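Local coordinates for protein phosphoribosyl-AMP cyclohydrolase (PDB 7BGM) that probably hydrolyses phosphoribosyl-ATP to phosphoribosyl-AMP and diphosphate, then opens the adenine ring of that product, the second and third steps of histidine biosynthesis, at residues Trp62-Gly65 with Glu66-Asn70; Thr99-Thr103 with Cys104-Pro108; Lys204-Val208 with Glu209-Gln213. All blocks are in the same frame, centred on the assembly; numbering follows the deposited sequence.

In the fold
All three contacts are local, each within one continuous stretch, and all are partly buried. Contacts 1 and 2 lie in the cyclohydrolase part. Contact 1 is furthest out, its centre about 19 Å from that of the chain, with much of its loop exposed; it leaves strand 60-63 for the AMP-binding loop, which hydrogen bonds and bridging waters probably help shape. Contact 2 leads into strand 105-108; a tyrosine ring packs against the loop, and a nearby cysteine binds zinc. Contact 3, in the helical pyrophosphohydrolase part, joins helix 183-204 to helix 208-218 through capping and valine packing. Contacts 2 and 3, each centred about 12 Å from the chain centre, lie partly under the second subunit; contact 1 does not touch it.

Contact 1. Residues Trp62-Gly65 with Glu66-Asn70; sequences WTKG and ETSNN
Trp62 meets Glu66 through its CB, which lies 3.6 Å from Glu66 OE2, while the indole goes the other way to pack on Met33. One residue on, the backbone N of Thr63 donates to the same Glu66 OE2 at 3.0 Å, in a nearly straight bond (166°) that uses the anti lone pair of the oxygen. Glu66 can reach back because its CG sits between the backbone N and the carbonyl carbon (chi1 69°) and the rest of its chain is extended. In return Glu66 N bonds Thr63 O at 2.9 Å, approaching from above the carbonyl plane, and closes a type II beta turn from Thr63 to Glu66. The bent chain of Lys64 lays CG 3.7 Å from Asn70 O; its NZ bonds Thr96 O and a water that also joins Ser68 OG and Asn70 ND2. At Gly65 the positive phi of 97° suits the turn, and a CB would run into the carbonyl carbon of Asn70. Instead Ser68 OG comes within 3.3 Å of Gly65 CA and takes the N-H of Asn70 at 3.1 Å, an ST turn. Gly65 O accepts from Asn69 N at 2.8 Å. Trp62 and residues Lys64 to Ser68 belong to AMP sites of this enzyme, so the glutamate bond and the two turns probably help preset a polar loop for the nucleotide.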
loop_
_atom_site.group_PDB
_atom_site.type_symbol
_atom_site.label_atom_id
_atom_site.label_comp_id
_atom_site.label_asym_id
_atom_site.label_seq_id
_atom_site.Cartn_x
_atom_site.Cartn_y
_atom_site.Cartn_z
ATOM N N TRP A 62 -14.305 20.090 5.910
ATOM C CA TRP A 62 -14.676 19.742 4.543
ATOM C C TRP A 62 -14.539 18.249 4.348
ATOM O O TRP A 62 -13.679 17.597 4.942
ATOM C CB TRP A 62 -13.852 20.487 3.486
ATOM C CG TRP A 62 -12.393 20.097 3.419
ATOM C CD1 TRP A 62 -11.390 20.451 4.307
ATOM C CD2 TRP A 62 -11.770 19.334 2.390
ATOM N NE1 TRP A 62 -10.171 19.919 3.882
ATOM C CE2 TRP A 62 -10.379 19.249 2.699
ATOM C CE3 TRP A 62 -12.238 18.740 1.206
ATOM C CZ2 TRP A 62 -9.468 18.558 1.885
ATOM C CZ3 TRP A 62 -11.334 18.077 0.393
ATOM C CH2 TRP A 62 -9.959 17.968 0.748
ATOM N N THR A 63 -15.416 17.720 3.519
ATOM C CA THR A 63 -15.458 16.296 3.231
ATOM C C THR A 63 -14.920 16.109 1.824
ATOM O O THR A 63 -15.394 16.766 0.882
ATOM C CB THR A 63 -16.876 15.766 3.369
ATOM O OG1 THR A 63 -17.304 15.923 4.736
ATOM C CG2 THR A 63 -16.956 14.278 2.953
ATOM N N LYS A 64 -13.914 15.253 1.689
ATOM C CA LYS A 64 -13.360 14.978 0.378
ATOM C C LYS A 64 -14.457 14.435 -0.527
ATOM O O LYS A 64 -15.156 13.482 -0.161
ATOM C CB LYS A 64 -12.205 13.998 0.514
ATOM C CG LYS A 64 -11.718 13.470 -0.789
ATOM C CD LYS A 64 -11.070 14.598 -1.595
ATOM C CE LYS A 64 -11.331 14.465 -3.060
ATOM N NZ LYS A 64 -10.662 15.619 -3.782
ATOM N N GLY A 65 -14.661 15.083 -1.687
ATOM C CA GLY A 65 -15.731 14.706 -2.596
ATOM C C GLY A 65 -17.005 15.524 -2.471
ATOM O O GLY A 65 -17.938 15.351 -3.302
ATOM N N GLU A 66 -17.093 16.444 -1.490
ATOM C CA GLU A 66 -18.350 17.181 -1.375
ATOM C C GLU A 66 -18.673 17.980 -2.637
ATOM O O GLU A 66 -19.852 18.185 -2.928
ATOM C CB GLU A 66 -18.342 18.103 -0.170
ATOM C CG GLU A 66 -17.413 19.253 -0.262
ATOM C CD GLU A 66 -17.593 20.146 0.948
ATOM O OE1 GLU A 66 -18.354 21.137 0.855
ATOM O OE2 GLU A 66 -17.017 19.822 2.004
ATOM N N THR A 67 -17.666 18.416 -3.399
ATOM C CA THR A 67 -17.863 19.032 -4.717
ATOM C C THR A 67 -17.526 18.102 -5.868
ATOM O O THR A 67 -18.228 18.095 -6.888
ATOM C CB THR A 67 -16.991 20.286 -4.863
ATOM O OG1 THR A 67 -17.274 21.162 -3.790
ATOM C CG2 THR A 67 -17.261 21.012 -6.197
ATOM N N SER A 68 -16.429 17.364 -5.758
ATOM C CA SER A 68 -15.960 16.563 -6.876
ATOM C C SER A 68 -16.706 15.263 -7.025
ATOM O O SER A 68 -16.603 14.632 -8.087
ATOM C CB SER A 68 -14.478 16.219 -6.695
ATOM O OG SER A 68 -14.333 15.359 -5.560
ATOM N N ASN A 69 -17.416 14.831 -5.977
ATOM C CA ASN A 69 -18.130 13.550 -5.909
ATOM C C ASN A 69 -17.184 12.375 -5.719
ATOM O O ASN A 69 -17.653 11.214 -5.661
ATOM C CB ASN A 69 -19.005 13.288 -7.149
ATOM C CG ASN A 69 -20.313 12.627 -6.799
ATOM O OD1 ASN A 69 -20.954 12.998 -5.806
ATOM N ND2 ASN A 69 -20.743 11.670 -7.628
ATOM N N ASN A 70 -15.875 12.617 -5.556
ATOM C CA ASN A 70 -14.906 11.538 -5.361
ATOM C C ASN A 70 -14.690 11.297 -3.866
ATOM O O ASN A 70 -13.611 11.537 -3.311
ATOM C CB ASN A 70 -13.608 11.867 -6.088
ATOM C CG ASN A 70 -13.810 11.914 -7.589
ATOM O OD1 ASN A 70 -14.644 11.168 -8.107
ATOM N ND2 ASN A 70 -13.084 12.789 -8.294
HETATM O O HOH W 1 -11.382 14.897 -6.511
HETATM O O HOH W 2 -20.579 15.350 -4.335
#

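Contact 2. Residues Thr99-Thr103 with Cys104-Pro108; sequences TGAET and CYYTP. With ZN (zinc ion), chain C.
Tyr106 and Thr99 run at each other from opposite directions, and the methyl CG2 of Thr99 ends 3.4 Å from Tyr106 OH. Ala101 puts its CB obliquely against the same ring, 3.5 Å from Tyr106 CD2. Thr103 O takes a different approach: it lies in the plane of the ring, at its edge, 3.4 Å from the same Tyr106 CD2. The ring folds back over the loop because CG sits between the backbone N and the carbonyl carbon of Tyr106 (chi1 51°). At the start of the strand, Thr103 OG1 accepts the N-H of Tyr105 at 3.1 Å, in a bond of 162°, which makes an ST turn. Thr99 forms a weak one of the same kind, its OG1 receiving a weak bond from Ala101 N.

The side chains of Cys104 and Tyr105 serve partners elsewhere. Cys104 SG, anti to its own carbonyl carbon (chi1 -67°), binds a zinc ion at 2.3 Å. Cys97 of this chain and Cys81 of the second subunit bind the same metal, and Tyr105 OH hydrogen-bonds Ser85 of that subunit. From Tyr105 on, the strand pairs antiparallel with a strand of the other chain.

The threonine hydroxyl and the tyrosine ring thus probably hold the loop against the start of the strand. The metal draws cysteines from both chains, so the complete zinc site probably forms only when the two subunits come together.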
loop_
_atom_site.group_PDB
_atom_site.type_symbol
_atom_site.label_atom_id
_atom_site.label_comp_id
_atom_site.label_asym_id
_atom_site.label_seq_id
_atom_site.Cartn_x
_atom_site.Cartn_y
_atom_site.Cartn_z
ATOM N N THR A 99 -6.273 18.026 -8.939
ATOM C CA THR A 99 -5.649 18.130 -10.253
ATOM C C THR A 99 -6.140 17.057 -11.215
ATOM O O THR A 99 -5.820 17.121 -12.406
ATOM C CB THR A 99 -4.121 18.004 -10.150
ATOM O OG1 THR A 99 -3.779 16.698 -9.665
ATOM C CG2 THR A 99 -3.525 19.059 -9.233
ATOM N N GLY A 100 -6.878 16.058 -10.730
ATOM C CA GLY A 100 -7.280 14.921 -11.537
ATOM C C GLY A 100 -6.427 13.682 -11.355
ATOM O O GLY A 100 -6.852 12.587 -11.769
ATOM N N ALA A 101 -5.247 13.816 -10.737
ATOM C CA ALA A 101 -4.389 12.673 -10.464
ATOM C C ALA A 101 -5.072 11.717 -9.490
ATOM O O ALA A 101 -5.864 12.117 -8.643
ATOM C CB ALA A 101 -3.068 13.130 -9.853
ATOM N N GLU A 102 -4.735 10.434 -9.598
ATOM C CA GLU A 102 -5.407 9.420 -8.795
ATOM C C GLU A 102 -5.164 9.627 -7.302
ATOM O O GLU A 102 -6.062 9.390 -6.470
ATOM C CB GLU A 102 -4.927 8.049 -9.252
ATOM C CG GLU A 102 -5.721 6.951 -8.750
ATOM C CD GLU A 102 -5.458 5.714 -9.568
ATOM O OE1 GLU A 102 -5.681 5.748 -10.795
ATOM O OE2 GLU A 102 -4.972 4.747 -8.998
ATOM N N THR A 103 -3.961 10.073 -6.955
ATOM C CA THR A 103 -3.589 10.461 -5.603
ATOM C C THR A 103 -2.912 11.804 -5.677
ATOM O O THR A 103 -2.519 12.285 -6.763
ATOM C CB THR A 103 -2.606 9.493 -4.914
ATOM O OG1 THR A 103 -1.299 9.693 -5.499
ATOM C CG2 THR A 103 -3.078 8.021 -5.099
ATOM N N CYS A 104 -2.727 12.381 -4.506
ATOM C CA CYS A 104 -2.051 13.671 -4.461
ATOM C C CYS A 104 -0.520 13.564 -4.597
ATOM O O CYS A 104 0.154 14.601 -4.649
ATOM C CB CYS A 104 -2.404 14.416 -3.172
ATOM S SG CYS A 104 -4.119 14.941 -3.028
ATOM N N TYR A 105 0.046 12.376 -4.702
ATOM C CA TYR A 105 1.499 12.168 -4.631
ATOM C C TYR A 105 2.013 11.679 -5.966
ATOM O O TYR A 105 1.945 10.490 -6.277
ATOM C CB TYR A 105 1.883 11.184 -3.503
ATOM C CG TYR A 105 1.510 11.682 -2.116
ATOM C CD1 TYR A 105 2.435 12.428 -1.353
ATOM C CD2 TYR A 105 0.227 11.468 -1.584
ATOM C CE1 TYR A 105 2.108 12.873 -0.074
ATOM C CE2 TYR A 105 -0.117 11.927 -0.320
ATOM C CZ TYR A 105 0.833 12.616 0.440
ATOM O OH TYR A 105 0.459 13.056 1.696
ATOM N N TYR A 106 2.481 12.633 -6.782
ATOM C CA TYR A 106 2.976 12.376 -8.128
ATOM C C TYR A 106 4.209 13.227 -8.452
ATOM O O TYR A 106 4.561 13.380 -9.636
ATOM C CB TYR A 106 1.849 12.648 -9.138
ATOM C CG TYR A 106 1.205 13.975 -8.939
ATOM C CD1 TYR A 106 1.809 15.129 -9.448
ATOM C CD2 TYR A 106 -0.029 14.090 -8.295
ATOM C CE1 TYR A 106 1.230 16.359 -9.288
ATOM C CE2 TYR A 106 -0.630 15.335 -8.114
ATOM C CZ TYR A 106 0.008 16.470 -8.622
ATOM O OH TYR A 106 -0.529 17.732 -8.468
ATOM N N THR A 107 4.864 13.812 -7.443
ATOM C CA THR A 107 6.002 14.696 -7.674
ATOM C C THR A 107 7.257 14.023 -7.123
ATOM O O THR A 107 7.548 14.109 -5.918
ATOM C CB THR A 107 5.735 16.047 -7.009
ATOM O OG1 THR A 107 4.521 16.623 -7.584
ATOM C CG2 THR A 107 6.918 17.028 -7.209
ATOM N N PRO A 108 8.008 13.293 -7.950
ATOM C CA PRO A 108 9.172 12.546 -7.435
ATOM C C PRO A 108 10.369 13.471 -7.342
ATOM O O PRO A 108 10.701 14.164 -8.298
ATOM C CB PRO A 108 9.383 11.441 -8.475
ATOM C CG PRO A 108 8.849 12.052 -9.779
ATOM C CD PRO A 108 7.811 13.101 -9.400
HETATM ZN ZN ZN C . -4.044 16.832 -4.353
#

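Contact 3. Residues Lys204-Val208 with Glu209-Gln213; sequences KDVKV and EEVLQ
Glu210 OE1 is gripped from both subunits: Lys207 N donates to it at 2.9 Å along an almost straight line (173°), and Lys183 of the second subunit makes a salt bridge to it. Lys207 is the N-cap of helix 208-218, so this is the glutamate half of a capping box. The N-H arrives from above the carboxylate plane. Glu210 CG, anti to the carbonyl carbon (chi1 -66°), starts an extended chain that reaches back past Lys207 CB. With an alanine here, the N-H of Lys207 and the ammonium of Lys183 of the second subunit would probably both be left without their carboxylate mate.

A hydrophobic staple straddles the cap: Val206 CG1 meets Val211 CG2 at 3.9 Å, the two side chains crossing at about a right angle. Just before it, Asp205 ends helix 183-204 in a Schellman motif, so one short link finishes one helix and starts the next. Lys207 O then takes up Val211 N at 3.3 Å, in the carbonyl plane. On the flank facing helix 127-140, Val208 and Leu212 point the same way, side by side, with Val208 CG1 4.0 Å from Leu212 CD1.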
loop_
_atom_site.group_PDB
_atom_site.type_symbol
_atom_site.label_atom_id
_atom_site.label_comp_id
_atom_site.label_asym_id
_atom_site.label_seq_id
_atom_site.Cartn_x
_atom_site.Cartn_y
_atom_site.Cartn_z
ATOM N N LYS A 204 -6.617 -8.073 -20.711
ATOM C CA LYS A 204 -8.050 -8.065 -20.417
ATOM C C LYS A 204 -8.545 -6.754 -19.811
ATOM O O LYS A 204 -9.743 -6.636 -19.519
ATOM C CB LYS A 204 -8.405 -9.215 -19.465
ATOM C CG LYS A 204 -8.126 -10.608 -20.040
ATOM C CD LYS A 204 -8.938 -10.912 -21.328
ATOM C CE LYS A 204 -10.447 -10.924 -21.068
ATOM N NZ LYS A 204 -11.265 -11.195 -22.334
ATOM N N ASP A 205 -7.656 -5.780 -19.606
ATOM C CA ASP A 205 -8.027 -4.469 -19.075
ATOM C C ASP A 205 -8.512 -4.589 -17.627
ATOM O O ASP A 205 -9.443 -3.895 -17.207
ATOM C CB ASP A 205 -9.081 -3.787 -19.964
ATOM C CG ASP A 205 -9.177 -2.288 -19.725
ATOM O OD1 ASP A 205 -8.244 -1.711 -19.127
ATOM O OD2 ASP A 205 -10.195 -1.685 -20.140
ATOM N N VAL A 206 -7.894 -5.495 -16.868
ATOM C CA VAL A 206 -8.211 -5.709 -15.452
ATOM C C VAL A 206 -7.090 -5.136 -14.600
ATOM O O VAL A 206 -5.911 -5.422 -14.837
ATOM C CB VAL A 206 -8.430 -7.198 -15.131
ATOM C CG1 VAL A 206 -8.661 -7.365 -13.638
ATOM C CG2 VAL A 206 -9.648 -7.695 -15.902
ATOM N N LYS A 207 -7.465 -4.329 -13.609
ATOM C CA LYS A 207 -6.524 -3.782 -12.635
ATOM C C LYS A 207 -6.382 -4.701 -11.418
ATOM O O LYS A 207 -7.348 -5.310 -10.954
ATOM C CB LYS A 207 -6.998 -2.407 -12.177
ATOM C CG LYS A 207 -7.156 -1.424 -13.307
ATOM C CD LYS A 207 -5.897 -0.673 -13.553
ATOM C CE LYS A 207 -5.621 0.201 -12.312
ATOM N NZ LYS A 207 -4.886 1.447 -12.543
ATOM N N VAL A 208 -5.160 -4.771 -10.880
ATOM C CA VAL A 208 -4.916 -5.506 -9.634
ATOM C C VAL A 208 -5.896 -5.069 -8.543
ATOM O O VAL A 208 -6.419 -5.896 -7.784
ATOM C CB VAL A 208 -3.455 -5.298 -9.180
ATOM C CG1 VAL A 208 -3.250 -5.744 -7.710
ATOM C CG2 VAL A 208 -2.487 -6.034 -10.116
ATOM N N GLU A 209 -6.124 -3.755 -8.423
ATOM C CA GLU A 209 -7.077 -3.233 -7.432
ATOM C C GLU A 209 -8.461 -3.883 -7.563
ATOM O O GLU A 209 -9.127 -4.156 -6.549
ATOM C CB GLU A 209 -7.179 -1.708 -7.548
ATOM C CG GLU A 209 -8.225 -1.120 -6.607
ATOM C CD GLU A 209 -8.223 0.417 -6.567
ATOM O OE1 GLU A 209 -7.548 1.039 -7.431
ATOM O OE2 GLU A 209 -8.954 0.979 -5.704
ATOM N N GLU A 210 -8.911 -4.139 -8.806
ATOM C CA GLU A 210 -10.216 -4.786 -9.013
ATOM C C GLU A 210 -10.201 -6.217 -8.508
ATOM O O GLU A 210 -11.199 -6.701 -7.958
ATOM C CB GLU A 210 -10.602 -4.736 -10.491
ATOM C CG GLU A 210 -10.853 -3.304 -10.941
ATOM C CD GLU A 210 -10.951 -3.090 -12.451
ATOM O OE1 GLU A 210 -10.331 -3.822 -13.237
ATOM O OE2 GLU A 210 -11.642 -2.130 -12.841
ATOM N N VAL A 211 -9.071 -6.902 -8.676
ATOM C CA VAL A 211 -8.936 -8.265 -8.170
ATOM C C VAL A 211 -8.986 -8.259 -6.647
ATOM O O VAL A 211 -9.683 -9.071 -6.024
ATOM C CB VAL A 211 -7.632 -8.897 -8.692
ATOM C CG1 VAL A 211 -7.427 -10.328 -8.078
ATOM C CG2 VAL A 211 -7.639 -8.957 -10.238
ATOM N N LEU A 212 -8.284 -7.307 -6.017
ATOM C CA LEU A 212 -8.261 -7.278 -4.559
ATOM C C LEU A 212 -9.617 -6.869 -3.982
ATOM O O LEU A 212 -9.990 -7.327 -2.897
ATOM C CB LEU A 212 -7.144 -6.332 -4.076
ATOM C CG LEU A 212 -5.720 -6.769 -4.459
ATOM C CD1 LEU A 212 -4.589 -5.888 -3.924
ATOM C CD2 LEU A 212 -5.491 -8.230 -4.036
ATOM N N GLN A 213 -10.358 -5.997 -4.669
ATOM C CA GLN A 213 -11.732 -5.748 -4.276
ATOM C C GLN A 213 -12.540 -7.047 -4.282
ATOM O O GLN A 213 -13.311 -7.302 -3.349
ATOM C CB GLN A 213 -12.374 -4.699 -5.202
ATOM C CG GLN A 213 -13.859 -4.540 -4.935
ATOM C CD GLN A 213 -14.483 -3.399 -5.701
ATOM O OE1 GLN A 213 -13.887 -2.350 -5.856
ATOM N NE2 GLN A 213 -15.707 -3.597 -6.164
HETATM O O HOH W 3 -9.912 -1.687 -15.739
#